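PDB 3OCJ: putative exported protein from Bordetella parapertussis, which is of unknown function but carries a Rossmann-like methyltransferase domain, consistent with use of S-adenosylmethionine as methyl donor. Local coordinates for residues Val121-Pro126 against Glu186-Leu191; Gly143-Gly148 against Ala169-Leu174. All coordinates share one frame; numbering follows the deposited sequence.

Contact 1 of 2, residues Val121-Pro126 against Glu186-Leu191; sequences VVASVP and EGYDLL
Val-121 and Asp-189 grip each other through both polar groups of the valine backbone. Val-121 N donates to Asp-189 OD2 at 2.8 Å, nearly straight (172° at the hydrogen), and meets the carboxylate on its anti lone pair. The carboxylate stands there because CG of Asp-189 lies beside its own backbone N (chi1 -64°), turning the acid back toward the start of strand 121-124. Val-121 O takes two donors, both in its carbonyl plane: Asp-189 N at 2.8 Å and, more distantly, Leu-190 N at 3.2 Å. This doubling coincides with the corner the chain turns at Asp-189. Beyond it the pairing is regular and parallel, Ala-123 N donating to Leu-190 O at 2.8 Å while the CA-H of Val-122 approaches the same oxygen. Ala-123 O instead receives the CA-H of Leu-191, and Ala-123 has a further backbone bond with Thr-192.

The apolar evidence lies chiefly on the face bearing Ala-123. Its CB sits 3.5 Å from the centroid of the Tyr-188 ring, only 9° off the normal, a CH-pi contact centred over the face. Val-121 CG1, placed anti to N, reaches the ring edge at CD1. The phenol OH bonds to Thr-184. On the other face Val-122 and Leu-190 lie side by side, with CG1 to CB at 3.9 Å. In a Rossmann-like methyltransferase sheet these are central parallel strands; the chemistry implies that the aspartate carboxylate satisfies the strand's first amide, whereas one carbonyl absorbs the break in register.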
# COMPACT_ATOMS: atom_id res chain seq x y z
N VAL A 121 16.07 -14.71 -7.77
CA VAL A 121 15.56 -14.67 -6.41
C VAL A 121 14.83 -13.34 -6.24
O VAL A 121 15.42 -12.27 -6.40
CB VAL A 121 16.69 -14.80 -5.38
CG1 VAL A 121 16.11 -14.73 -3.98
CG2 VAL A 121 17.44 -16.11 -5.58
N VAL A 122 13.53 -13.42 -5.96
CA VAL A 122 12.71 -12.22 -5.84
C VAL A 122 12.20 -12.11 -4.41
O VAL A 122 11.61 -13.06 -3.87
CB VAL A 122 11.50 -12.29 -6.78
CG1 VAL A 122 10.73 -10.98 -6.76
CG2 VAL A 122 11.95 -12.63 -8.20
N ALA A 123 12.41 -10.96 -3.79
CA ALA A 123 11.94 -10.73 -2.43
C ALA A 123 10.83 -9.69 -2.39
O ALA A 123 10.85 -8.75 -3.18
CB ALA A 123 13.09 -10.29 -1.55
N SER A 124 9.89 -9.83 -1.47
CA SER A 124 8.90 -8.80 -1.21
C SER A 124 8.98 -8.41 0.27
O SER A 124 8.97 -9.29 1.14
CB SER A 124 7.50 -9.29 -1.56
OG SER A 124 6.53 -8.29 -1.29
N VAL A 125 9.06 -7.11 0.54
CA VAL A 125 9.31 -6.60 1.89
C VAL A 125 8.57 -5.27 2.04
O VAL A 125 8.97 -4.28 1.43
CB VAL A 125 10.82 -6.32 2.11
CG1 VAL A 125 11.09 -5.92 3.56
CG2 VAL A 125 11.69 -7.52 1.68
N PRO A 126 7.49 -5.23 2.84
CA PRO A 126 6.83 -6.32 3.57
C PRO A 126 5.97 -7.12 2.61
O PRO A 126 5.26 -6.53 1.78
CB PRO A 126 5.96 -5.57 4.58
CG PRO A 126 5.57 -4.31 3.85
CD PRO A 126 6.74 -3.96 2.97
N GLU A 186 23.30 -8.78 -0.55
CA GLU A 186 23.35 -9.33 -1.90
C GLU A 186 22.66 -10.70 -2.00
O GLU A 186 23.24 -11.67 -2.50
CB GLU A 186 24.80 -9.42 -2.39
CG GLU A 186 25.50 -8.06 -2.46
CD GLU A 186 26.88 -8.14 -3.10
OE1 GLU A 186 27.34 -9.26 -3.42
OE2 GLU A 186 27.52 -7.08 -3.28
N GLY A 187 21.42 -10.77 -1.52
CA GLY A 187 20.66 -12.00 -1.55
C GLY A 187 19.61 -12.06 -2.65
O GLY A 187 19.18 -13.15 -3.02
N TYR A 188 19.20 -10.91 -3.18
CA TYR A 188 18.06 -10.89 -4.10
C TYR A 188 18.38 -10.24 -5.44
O TYR A 188 19.10 -9.24 -5.51
CB TYR A 188 16.86 -10.16 -3.47
CG TYR A 188 16.65 -10.46 -2.00
CD1 TYR A 188 16.56 -11.77 -1.55
CD2 TYR A 188 16.53 -9.42 -1.08
CE1 TYR A 188 16.37 -12.04 -0.20
CE2 TYR A 188 16.34 -9.69 0.26
CZ TYR A 188 16.26 -10.99 0.69
OH TYR A 188 16.07 -11.25 2.03
N ASP A 189 17.79 -10.78 -6.50
CA ASP A 189 17.90 -10.16 -7.82
C ASP A 189 16.89 -9.04 -7.99
O ASP A 189 17.14 -8.06 -8.70
CB ASP A 189 17.68 -11.22 -8.90
CG ASP A 189 18.75 -12.27 -8.88
OD1 ASP A 189 19.90 -11.95 -9.26
OD2 ASP A 189 18.45 -13.40 -8.45
N LEU A 190 15.75 -9.21 -7.35
CA LEU A 190 14.63 -8.28 -7.47
C LEU A 190 14.01 -8.13 -6.09
O LEU A 190 13.85 -9.11 -5.37
CB LEU A 190 13.58 -8.86 -8.42
CG LEU A 190 13.48 -8.33 -9.84
CD1 LEU A 190 12.47 -9.18 -10.60
CD2 LEU A 190 13.05 -6.87 -9.81
N LEU A 191 13.65 -6.90 -5.72
CA LEU A 191 12.99 -6.67 -4.43
C LEU A 191 11.83 -5.73 -4.68
O LEU A 191 11.99 -4.70 -5.34
CB LEU A 191 13.97 -6.08 -3.40
CG LEU A 191 13.45 -5.99 -1.96
CD1 LEU A 191 14.57 -6.06 -0.92
CD2 LEU A 191 12.60 -4.73 -1.73

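Contact 2 of 2, residues Gly143-Gly148 against Ala169-Leu174; sequences GVQLVG and AGQITL
Leu-146 and Gln-171 open the parallel ladder, Leu-146 N donating to Gln-171 O at 2.9 Å. The next rungs follow at the same length: Thr-173 N gives to Leu-146 O, and Gly-148 N gives to Thr-173 O at 2.9 Å. Between them come CA-H...O approaches, Ile-172 CA to Leu-146 O and Val-147 CA to Thr-173 O. The short strand axes run 4.7 Å apart and 19° from parallel.

Ahead of the ladder a side chain supplies the bond. Gln-171 NE2 donates to Val-144 O at 3.0 Å, a fairly straight bond that lies close to the glutamine's amide plane but arrives above the carbonyl plane, 45° out of it. CB and CG of Gln-171 lie alongside Val-144 O, and the bend at chi2 (-62°) then brings the terminal amide back to the same oxygen. The amide nitrogen further meets CG of Gln-145.

Leu-146 O has a second donor, a water at 2.8 Å that is also hydrogen-bonded to Thr-173 OG1, linking the threonine side chain to the neighbouring strand. On the opposite face Leu-146 CD1 touches Ile-172 CG1, and CD2 of Leu-174 rests against Gly-148 CA, where glycine presents no side chain.

Farther out, helix 153-163 packs on Ile-172 through Ala-163 and on Leu-174 through Thr-160, as expected of a beta-alpha-beta unit. Val-122 touches Leu-146, while Gly-148 continues the ladder to His-175. The chemistry implies an edge pairing secured mainly by backbone bonds, with one glutamine amide extending it to the residues just before the two strands begin and one water joining it on the Thr-173 face.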
# COMPACT_ATOMS: atom_id res chain seq x y z
N GLY A 143 12.47 -22.06 -12.04
CA GLY A 143 13.47 -22.02 -10.99
C GLY A 143 13.55 -20.73 -10.21
O GLY A 143 14.48 -20.53 -9.43
N VAL A 144 12.58 -19.85 -10.40
CA VAL A 144 12.50 -18.65 -9.58
C VAL A 144 12.30 -19.02 -8.10
O VAL A 144 11.52 -19.93 -7.77
CB VAL A 144 11.37 -17.71 -10.07
CG1 VAL A 144 11.13 -16.58 -9.08
CG2 VAL A 144 11.73 -17.15 -11.46
N GLN A 145 13.01 -18.33 -7.22
CA GLN A 145 12.79 -18.48 -5.79
C GLN A 145 12.15 -17.22 -5.26
O GLN A 145 12.57 -16.12 -5.61
CB GLN A 145 14.11 -18.73 -5.06
CG GLN A 145 14.85 -19.96 -5.56
CD GLN A 145 16.24 -20.06 -4.97
OE1 GLN A 145 16.54 -19.46 -3.94
NE2 GLN A 145 17.11 -20.83 -5.62
N LEU A 146 11.12 -17.40 -4.44
CA LEU A 146 10.42 -16.26 -3.84
C LEU A 146 10.71 -16.15 -2.36
O LEU A 146 10.71 -17.15 -1.63
CB LEU A 146 8.91 -16.39 -4.04
CG LEU A 146 8.40 -16.53 -5.49
CD1 LEU A 146 6.89 -16.72 -5.51
CD2 LEU A 146 8.82 -15.34 -6.35
N VAL A 147 10.94 -14.93 -1.90
CA VAL A 147 11.25 -14.69 -0.49
C VAL A 147 10.29 -13.63 0.03
O VAL A 147 10.13 -12.57 -0.57
CB VAL A 147 12.71 -14.23 -0.30
CG1 VAL A 147 13.01 -13.97 1.18
CG2 VAL A 147 13.68 -15.26 -0.87
N GLY A 148 9.62 -13.92 1.14
CA GLY A 148 8.73 -12.95 1.74
C GLY A 148 9.19 -12.59 3.13
O GLY A 148 9.47 -13.46 3.93
N ALA A 169 4.32 -22.91 -4.76
CA ALA A 169 4.12 -23.05 -3.31
C ALA A 169 5.39 -23.54 -2.61
O ALA A 169 5.69 -23.14 -1.49
CB ALA A 169 2.95 -23.98 -3.02
N GLY A 170 6.13 -24.41 -3.28
CA GLY A 170 7.36 -24.95 -2.72
C GLY A 170 8.60 -24.10 -2.95
O GLY A 170 9.69 -24.47 -2.51
N GLN A 171 8.43 -22.98 -3.64
CA GLN A 171 9.54 -22.08 -3.96
C GLN A 171 9.55 -20.85 -3.08
O GLN A 171 10.28 -19.90 -3.35
CB GLN A 171 9.47 -21.64 -5.43
CG GLN A 171 9.68 -22.78 -6.40
CD GLN A 171 11.07 -23.39 -6.27
OE1 GLN A 171 11.21 -24.57 -5.96
NE2 GLN A 171 12.10 -22.58 -6.51
N ILE A 172 8.74 -20.87 -2.03
CA ILE A 172 8.60 -19.72 -1.15
C ILE A 172 9.30 -19.93 0.19
O ILE A 172 9.14 -20.97 0.82
CB ILE A 172 7.11 -19.40 -0.90
CG1 ILE A 172 6.40 -19.13 -2.23
CG2 ILE A 172 6.95 -18.21 0.05
CD1 ILE A 172 4.90 -19.02 -2.11
N THR A 173 10.07 -18.93 0.60
CA THR A 173 10.69 -18.90 1.92
C THR A 173 10.20 -17.65 2.62
O THR A 173 10.29 -16.55 2.07
CB THR A 173 12.22 -18.88 1.84
OG1 THR A 173 12.69 -20.02 1.10
CG2 THR A 173 12.82 -18.96 3.24
N LEU A 174 9.67 -17.81 3.83
CA LEU A 174 9.13 -16.69 4.58
C LEU A 174 9.94 -16.43 5.84
O LEU A 174 10.41 -17.36 6.50
CB LEU A 174 7.68 -16.96 4.96
CG LEU A 174 6.71 -17.19 3.80
CD1 LEU A 174 5.35 -17.56 4.36
CD2 LEU A 174 6.59 -15.97 2.89
O HOH W 1 12.68 -19.20 -1.53

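From the N terminus the chain runs through six helices before it lays down strand 121-124, then strand 145-150, helix 153-163 and strand 172-176. Contact 2 closes the inner loop, a beta-alpha-beta unit with 20 residues between its segments. The chain next returns across the sheet to strand 188-192, where contact 1 closes a 59-residue loop with contact 2 nested inside it. Because strands 121-124 and 145-150 are neighbours, the two contacts meet directly: Val-122 O lies 2.8 Å from Val-147 N, and Ser-124 N 2.9 Å from Val-147 O, both probable hydrogen bonds. Together they join four consecutive parallel strands of the methyltransferase sheet, from outermost strand 172-176 to 188-192.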